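Local coordinates for protein diguanylate cyclase TpbB (Pseudomonas aeruginosa, PDB 4IOB) that catalyses the condensation of two GTP molecules into the second messenger cyclic di-GMP through its cytoplasmic GGDEF domain, at residues A58-G63 with M103-R108; D91-A96 with R155-L160. One frame throughout, in Å; residues are numbered along the deposited sequence.

Overall arrangement
Both contacts belong to the catalytic GGDEF domain, with centres 19 Å apart and nearest atoms about 7 Å from each other. Helix 89-102 links them: interaction 2 uses its 91-96 portion, and interaction 1 uses the turn that follows the helix and leads into strand 107-108. Along the chain the segments alternate, 58-63, 91-96, 103-108, then 155-160. Interaction 1 joins the C-terminal end of helix 47-62 to that turn, whereas interaction 2 lays helix 89-102 against the outermost strand 155-157 of the five-stranded sheet. Helix 89-102 is thus packed along its side and tied just beyond its end, at two places in one domain.

Interaction 1 of 2, residues A58-G63 with M103-R108; sequences AMRIRG and MQAPIR
The NH2 nitrogen of Arg-60 meets two backbone carbonyls, Ala-105 O and Pro-106 O, of the turn just before strand 107-108. Its sounder bond runs to Pro-106 O, with NH2 and O 3.0 Å apart and an N-H...O angle of 148°; a second, to Ala-105 O, is bent and weak. Ala-105 O also accepts from NH1 of the same arginine. The modelled separation for that pair is very short, and at this resolution its exact value should not be pressed. Pro-106 O lies close to the plane of the guanidinium, yet seen from the carbonyl the donor stands about 60° out of its plane, so the bond does not follow a lone pair. Held by two successive carbonyls, the guanidinium is restrained in its rotation, and both oxygens receive donors from one side chain.

The arm reaches this far because the Arg-60 chain is extended from CG to NE (chi3 174°). On the way its CD passes 3.6 Å from SD of Met-103, whose own chain is bent at chi2 and chi3, bringing the sulfur nearer than the direction of its CB would suggest. Ile-107 lays CG1 over one face of the guanidinium, 3.5 Å above the plane and offset toward the rim.

Met-103 also touches Ile-57 and Thr-117, and its side chain lies about 6 Å from that of Ser-35, a magnesium-binding residue, so this end of the contact borders the metal site. Ile-107 packs on Val-53 and Asn-56 of helix 47-62 and pairs through its backbone with Val-115 in the small antiparallel sheet of 107-108 and 114-115. Arg-60 therefore ties the last turn of helix 47-62 to the connection between helix 89-102 and that two-stranded sheet.

Interaction 2 of 2, residues D91-A96 with R155-L160; sequences DALRIA and RRLAEL
With chi1 at 41°, CG of Arg-155 sits between its backbone N and carbonyl carbon, and a bend at chi2 brings CD to 3.9 Å from CB of Ala-96. Leu-93 and Leu-157 each set CG beside the backbone N, and their side chains meet at about a right angle. CD1 of Leu-157 comes up against both methyls of Leu-93, 3.4 Å from its CD2. That same CD2 sits over one face of the Arg-155 guanidinium.

Helix 89-102 packs on one face of the GGDEF domain's central sheet, here at edge strand 155-157; the two run nearly antiparallel, at 163°, their axes approaching to 9.5 Å. The strand's alternation sends Arg-155 and Leu-157 toward the helix; Arg-156 points away, and its side chain touches helix 133-150 on the opposite face. Ile-123 of the adjoining parallel strand 119-126 touches Leu-93, Ala-96 and Leu-157, extending the apolar patch.

Here the contact is van der Waals packing, leucine on leucine and alanine on arginine methylenes, with Leu-93 also over the guanidinium. The arginine's charge is met elsewhere: NE forms a salt bridge with OD1 of Asp-97, the residue after Ala-96, so Arg-155 combines an apolar stem with an ionic tie.

Interaction 1 of 2, residues A58-G63 with M103-R108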
ATOM      1  N   ALA A  58      -6.616  -4.502  -5.821  1.00 30.66           N
ATOM      2  CA  ALA A  58      -6.618  -3.115  -6.269  1.00 31.15           C
ATOM      3  C   ALA A  58      -7.932  -2.427  -5.917  1.00 31.77           C
ATOM      4  O   ALA A  58      -7.940  -1.295  -5.434  1.00 31.66           O
ATOM      5  CB  ALA A  58      -6.365  -3.042  -7.767  1.00 30.94           C
ATOM      6  N   MET A  59      -9.040  -3.117  -6.161  1.00 33.37           N
ATOM      7  CA  MET A  59     -10.360  -2.578  -5.854  1.00 35.05           C
ATOM      8  C   MET A  59     -10.565  -2.442  -4.350  1.00 35.50           C
ATOM      9  O   MET A  59     -11.113  -1.447  -3.877  1.00 36.11           O
ATOM     10  CB  MET A  59     -11.457  -3.459  -6.456  1.00 36.24           C
ATOM     11  CG  MET A  59     -11.520  -3.423  -7.974  1.00 39.15           C
ATOM     12  SD  MET A  59     -11.863  -1.774  -8.622  0.50 40.14           S
ATOM     13  CE  MET A  59     -13.463  -1.448  -7.886  0.50 39.72           C
ATOM     14  N   ARG A  60     -10.119  -3.445  -3.601  1.00 35.16           N
ATOM     15  CA  ARG A  60     -10.279  -3.439  -2.152  1.00 35.81           C
ATOM     16  C   ARG A  60      -9.474  -2.321  -1.498  1.00 36.87           C
ATOM     17  O   ARG A  60      -9.842  -1.820  -0.435  1.00 37.24           O
ATOM     18  CB  ARG A  60      -9.897  -4.798  -1.560  1.00 35.53           C
ATOM     19  CG  ARG A  60     -10.816  -5.928  -1.992  1.00 36.03           C
ATOM     20  CD  ARG A  60     -10.599  -7.179  -1.159  1.00 36.37           C
ATOM     21  NE  ARG A  60     -11.569  -8.220  -1.485  1.00 36.49           N
ATOM     22  CZ  ARG A  60     -11.648  -9.391  -0.864  1.00 36.92           C
ATOM     23  NH1 ARG A  60     -10.810  -9.678   0.124  1.00 38.00           N
ATOM     24  NH2 ARG A  60     -12.563 -10.278  -1.228  1.00 35.88           N
ATOM     25  N   ILE A  61      -8.375  -1.932  -2.136  1.00 37.13           N
ATOM     26  CA  ILE A  61      -7.564  -0.829  -1.640  1.00 37.86           C
ATOM     27  C   ILE A  61      -8.223   0.506  -1.972  1.00 39.00           C
ATOM     28  O   ILE A  61      -8.376   1.368  -1.107  1.00 39.23           O
ATOM     29  CB  ILE A  61      -6.142  -0.854  -2.234  1.00 37.04           C
ATOM     30  CG1 ILE A  61      -5.429  -2.155  -1.857  1.00 35.89           C
ATOM     31  CG2 ILE A  61      -5.344   0.350  -1.756  1.00 36.15           C
ATOM     32  CD1 ILE A  61      -4.024  -2.264  -2.407  1.00 34.86           C
ATOM     33  N   ARG A  62      -8.619   0.664  -3.231  1.00 39.36           N
ATOM     34  CA  ARG A  62      -9.253   1.894  -3.689  1.00 40.39           C
ATOM     35  C   ARG A  62     -10.564   2.155  -2.957  1.00 41.27           C
ATOM     36  O   ARG A  62     -10.872   3.294  -2.604  1.00 43.00           O
ATOM     37  CB  ARG A  62      -9.500   1.835  -5.198  1.00 40.23           C
ATOM     38  CG  ARG A  62     -10.220   3.049  -5.758  1.00 43.43           C
ATOM     39  CD  ARG A  62      -9.400   4.316  -5.573  1.00 46.85           C
ATOM     40  NE  ARG A  62     -10.080   5.491  -6.112  1.00 48.91           N
ATOM     41  CZ  ARG A  62     -10.935   6.240  -5.423  1.00 51.48           C
ATOM     42  NH1 ARG A  62     -11.217   5.940  -4.161  1.00 51.33           N
ATOM     43  NH2 ARG A  62     -11.509   7.291  -5.994  1.00 49.84           N
ATOM     44  N   GLY A  63     -11.334   1.096  -2.732  1.00 41.13           N
ATOM     45  CA  GLY A  63     -12.632   1.220  -2.081  1.00 40.63           C
ATOM     46  C   GLY A  63     -12.526   1.602  -0.618  1.00 41.41           C
ATOM     47  O   GLY A  63     -13.529   1.649   0.095  1.00 40.68           O
ATOM     48  N   MET A 103      -9.317  -7.310   3.465  1.00 51.32           N
ATOM     49  CA  MET A 103      -8.744  -8.516   2.878  1.00 53.89           C
ATOM     50  C   MET A 103      -9.162  -9.762   3.648  1.00 56.95           C
ATOM     51  O   MET A 103      -8.929 -10.887   3.204  1.00 58.36           O
ATOM     52  CB  MET A 103      -7.219  -8.419   2.835  1.00 52.66           C
ATOM     53  CG  MET A 103      -6.694  -7.423   1.815  1.00 51.04           C
ATOM     54  SD  MET A 103      -7.292  -7.783   0.155  1.00 51.80           S
ATOM     55  CE  MET A 103      -6.681  -9.450  -0.072  1.00 50.99           C
ATOM     56  N   GLN A 104      -9.783  -9.556   4.804  1.00 60.34           N
ATOM     57  CA  GLN A 104     -10.206 -10.663   5.651  1.00 62.60           C
ATOM     58  C   GLN A 104     -11.262 -11.517   4.955  1.00 61.32           C
ATOM     59  O   GLN A 104     -11.442 -12.690   5.284  1.00 62.33           O
ATOM     60  CB  GLN A 104     -10.734 -10.139   6.988  1.00 65.31           C
ATOM     61  CG  GLN A 104     -10.778 -11.184   8.091  1.00 70.55           C
ATOM     62  CD  GLN A 104     -10.951 -10.570   9.465  1.00 73.97           C
ATOM     63  OE1 GLN A 104     -11.079  -9.249   9.510  1.00 78.96           O
ATOM     64  NE2 GLN A 104     -10.970 -11.274  10.474  1.00 75.01           N
ATOM     65  N   ALA A 105     -11.958 -10.923   3.990  1.00 60.40           N
ATOM     66  CA  ALA A 105     -12.951 -11.645   3.205  1.00 57.81           C
ATOM     67  C   ALA A 105     -12.289 -12.344   2.022  1.00 57.94           C
ATOM     68  O   ALA A 105     -11.541 -11.721   1.268  1.00 59.84           O
ATOM     69  CB  ALA A 105     -14.041 -10.701   2.724  1.00 56.20           C
ATOM     70  N   PRO A 106     -12.564 -13.647   1.859  1.00 57.55           N
ATOM     71  CA  PRO A 106     -11.968 -14.473   0.809  1.00 55.61           C
ATOM     72  C   PRO A 106     -12.179 -13.896  -0.589  1.00 53.15           C
ATOM     73  O   PRO A 106     -13.171 -13.211  -0.836  1.00 52.05           O
ATOM     74  CB  PRO A 106     -12.715 -15.802   0.945  1.00 55.54           C
ATOM     75  CG  PRO A 106     -13.154 -15.841   2.368  1.00 56.56           C
ATOM     76  CD  PRO A 106     -13.475 -14.418   2.721  1.00 58.34           C
ATOM     77  N   ILE A 107     -11.245 -14.182  -1.492  1.00 49.90           N
ATOM     78  CA  ILE A 107     -11.345 -13.730  -2.876  1.00 48.82           C
ATOM     79  C   ILE A 107     -11.856 -14.844  -3.784  1.00 49.08           C
ATOM     80  O   ILE A 107     -11.218 -15.888  -3.923  1.00 48.14           O
ATOM     81  CB  ILE A 107      -9.990 -13.231  -3.411  1.00 47.84           C
ATOM     82  CG1 ILE A 107      -9.555 -11.967  -2.668  1.00 48.03           C
ATOM     83  CG2 ILE A 107     -10.073 -12.968  -4.907  1.00 45.69           C
ATOM     84  CD1 ILE A 107      -8.241 -11.394  -3.155  1.00 45.95           C
ATOM     85  N   ARG A 108     -13.010 -14.612  -4.401  1.00 50.33           N
ATOM     86  CA  ARG A 108     -13.618 -15.591  -5.291  1.00 51.60           C
ATOM     87  C   ARG A 108     -12.948 -15.558  -6.660  1.00 53.32           C
ATOM     88  O   ARG A 108     -12.971 -14.536  -7.345  1.00 57.08           O
ATOM     89  CB  ARG A 108     -15.112 -15.305  -5.442  1.00 52.41           C
ATOM     90  CG  ARG A 108     -15.825 -15.029  -4.128  1.00 52.51           C
TER

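Interaction 2 of 2, residues D91-A96 with R155-L160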
ATOM      1  N   ASP A  91      -4.505   8.683  11.662  1.00 38.38           N
ATOM      2  CA  ASP A  91      -5.347   8.464  10.493  1.00 40.67           C
ATOM      3  C   ASP A  91      -4.701   7.472   9.534  1.00 40.86           C
ATOM      4  O   ASP A  91      -5.357   6.556   9.036  1.00 42.48           O
ATOM      5  CB  ASP A  91      -5.623   9.784   9.771  1.00 43.18           C
ATOM      6  CG  ASP A  91      -6.566  10.684  10.545  1.00 45.49           C
ATOM      7  OD1 ASP A  91      -7.017  10.278  11.636  1.00 48.66           O
ATOM      8  OD2 ASP A  91      -6.856  11.798  10.058  1.00 46.89           O
ATOM      9  N   ALA A  92      -3.411   7.661   9.276  1.00 39.73           N
ATOM     10  CA  ALA A  92      -2.667   6.771   8.392  1.00 37.54           C
ATOM     11  C   ALA A  92      -2.761   5.328   8.874  1.00 37.34           C
ATOM     12  O   ALA A  92      -2.949   4.409   8.077  1.00 37.00           O
ATOM     13  CB  ALA A  92      -1.214   7.208   8.298  1.00 38.51           C
ATOM     14  N   LEU A  93      -2.630   5.137  10.183  1.00 37.91           N
ATOM     15  CA  LEU A  93      -2.743   3.810  10.778  1.00 38.06           C
ATOM     16  C   LEU A  93      -4.181   3.310  10.693  1.00 37.86           C
ATOM     17  O   LEU A  93      -4.427   2.114  10.543  1.00 39.61           O
ATOM     18  CB  LEU A  93      -2.280   3.833  12.235  1.00 38.73           C
ATOM     19  CG  LEU A  93      -0.801   4.142  12.483  1.00 39.10           C
ATOM     20  CD1 LEU A  93      -0.535   4.334  13.969  1.00 39.56           C
ATOM     21  CD2 LEU A  93       0.080   3.041  11.915  1.00 40.06           C
ATOM     22  N   ARG A  94      -5.125   4.241  10.791  1.00 37.67           N
ATOM     23  CA  ARG A  94      -6.544   3.920  10.720  1.00 38.86           C
ATOM     24  C   ARG A  94      -6.906   3.373   9.343  1.00 39.61           C
ATOM     25  O   ARG A  94      -7.605   2.365   9.225  1.00 40.18           O
ATOM     26  CB  ARG A  94      -7.378   5.167  11.021  1.00 39.14           C
ATOM     27  CG  ARG A  94      -8.876   4.922  11.104  1.00 40.20           C
ATOM     28  CD  ARG A  94      -9.285   4.429  12.483  1.00 40.59           C
ATOM     29  N   ILE A  95      -6.426   4.048   8.304  1.00 38.67           N
ATOM     30  CA  ILE A  95      -6.689   3.634   6.930  1.00 38.47           C
ATOM     31  C   ILE A  95      -6.045   2.284   6.633  1.00 39.36           C
ATOM     32  O   ILE A  95      -6.630   1.444   5.950  1.00 39.45           O
ATOM     33  CB  ILE A  95      -6.181   4.678   5.920  1.00 37.60           C
ATOM     34  CG1 ILE A  95      -6.920   6.005   6.109  1.00 37.97           C
ATOM     35  CG2 ILE A  95      -6.349   4.170   4.496  1.00 37.09           C
ATOM     36  CD1 ILE A  95      -6.495   7.086   5.140  1.00 38.62           C
ATOM     37  N   ALA A  96      -4.838   2.082   7.154  1.00 39.18           N
ATOM     38  CA  ALA A  96      -4.133   0.818   6.984  1.00 39.92           C
ATOM     39  C   ALA A  96      -4.906  -0.322   7.636  1.00 40.74           C
ATOM     40  O   ALA A  96      -5.056  -1.396   7.054  1.00 41.11           O
ATOM     41  CB  ALA A  96      -2.730   0.911   7.563  1.00 40.67           C
ATOM     42  N   ARG A 155       0.460  -4.115   9.633  1.00 47.38           N
ATOM     43  CA  ARG A 155       0.978  -2.818   9.225  1.00 46.78           C
ATOM     44  C   ARG A 155       2.116  -2.427  10.157  1.00 45.99           C
ATOM     45  O   ARG A 155       2.150  -2.847  11.314  1.00 45.79           O
ATOM     46  CB  ARG A 155      -0.126  -1.767   9.285  1.00 45.37           C
ATOM     47  CG  ARG A 155      -1.015  -1.917  10.505  1.00 45.30           C
ATOM     48  CD  ARG A 155      -1.507  -0.575  11.010  1.00 45.38           C
ATOM     49  NE  ARG A 155      -2.006  -0.683  12.376  1.00 44.62           N
ATOM     50  CZ  ARG A 155      -1.227  -0.878  13.435  1.00 43.86           C
ATOM     51  NH1 ARG A 155       0.085  -0.991  13.285  1.00 41.37           N
ATOM     52  NH2 ARG A 155      -1.762  -0.964  14.646  1.00 44.61           N
ATOM     53  N   ARG A 156       3.042  -1.617   9.658  1.00 46.15           N
ATOM     54  CA  ARG A 156       4.233  -1.269  10.422  1.00 49.24           C
ATOM     55  C   ARG A 156       4.716   0.143  10.112  1.00 48.16           C
ATOM     56  O   ARG A 156       4.926   0.496   8.951  1.00 50.16           O
ATOM     57  CB  ARG A 156       5.343  -2.286  10.142  1.00 50.93           C
ATOM     58  CG  ARG A 156       6.748  -1.818  10.485  1.00 52.68           C
ATOM     59  CD  ARG A 156       7.060  -1.970  11.964  1.00 54.51           C
ATOM     60  NE  ARG A 156       8.501  -2.018  12.198  1.00 58.20           N
ATOM     61  CZ  ARG A 156       9.305  -0.962  12.122  1.00 61.63           C
ATOM     62  NH1 ARG A 156       8.811   0.230  11.816  1.00 64.23           N
ATOM     63  NH2 ARG A 156      10.605  -1.097  12.348  1.00 61.49           N
ATOM     64  N   LEU A 157       4.886   0.948  11.155  1.00 48.13           N
ATOM     65  CA  LEU A 157       5.401   2.301  10.998  1.00 49.05           C
ATOM     66  C   LEU A 157       6.920   2.311  11.048  1.00 51.13           C
ATOM     67  O   LEU A 157       7.526   1.813  11.997  1.00 52.25           O
ATOM     68  CB  LEU A 157       4.839   3.228  12.075  1.00 48.35           C
ATOM     69  CG  LEU A 157       3.449   3.808  11.814  1.00 48.70           C
ATOM     70  CD1 LEU A 157       2.956   4.570  13.035  1.00 48.25           C
ATOM     71  CD2 LEU A 157       3.466   4.708  10.587  1.00 47.06           C
ATOM     72  N   ALA A 158       7.530   2.886  10.020  1.00 51.78           N
ATOM     73  CA  ALA A 158       8.977   2.967   9.950  1.00 53.82           C
ATOM     74  C   ALA A 158       9.562   3.604  11.204  1.00 57.09           C
ATOM     75  O   ALA A 158       8.914   4.403  11.881  1.00 56.06           O
ATOM     76  CB  ALA A 158       9.403   3.745   8.714  1.00 51.70           C
ATOM     77  N   GLU A 159      10.794   3.217  11.508  1.00 63.84           N
ATOM     78  CA  GLU A 159      11.623   3.901  12.483  1.00 69.88           C
ATOM     79  C   GLU A 159      13.052   3.561  12.092  1.00 73.64           C
ATOM     80  O   GLU A 159      13.282   2.597  11.360  1.00 75.54           O
ATOM     81  CB  GLU A 159      11.310   3.445  13.909  1.00 73.69           C
ATOM     82  CG  GLU A 159      11.783   4.420  14.980  1.00 77.79           C
ATOM     83  CD  GLU A 159      11.097   5.771  14.889  1.00 79.79           C
ATOM     84  OE1 GLU A 159      11.777   6.764  14.549  1.00 79.56           O
ATOM     85  OE2 GLU A 159       9.876   5.841  15.151  1.00 79.95           O
ATOM     86  N   LEU A 160      14.010   4.349  12.562  1.00 77.39           N
ATOM     87  CA  LEU A 160      15.394   4.203  12.117  1.00 79.13           C
ATOM     88  C   LEU A 160      15.818   2.743  11.942  1.00 79.90           C
ATOM     89  O   LEU A 160      15.735   1.944  12.877  1.00 77.31           O
ATOM     90  CB  LEU A 160      16.337   4.933  13.071  1.00 79.50           C
ATOM     91  CG  LEU A 160      15.782   6.260  13.594  1.00 80.57           C
ATOM     92  CD1 LEU A 160      15.084   7.021  12.473  1.00 78.75           C
ATOM     93  CD2 LEU A 160      14.822   6.012  14.750  1.00 78.03           C
TER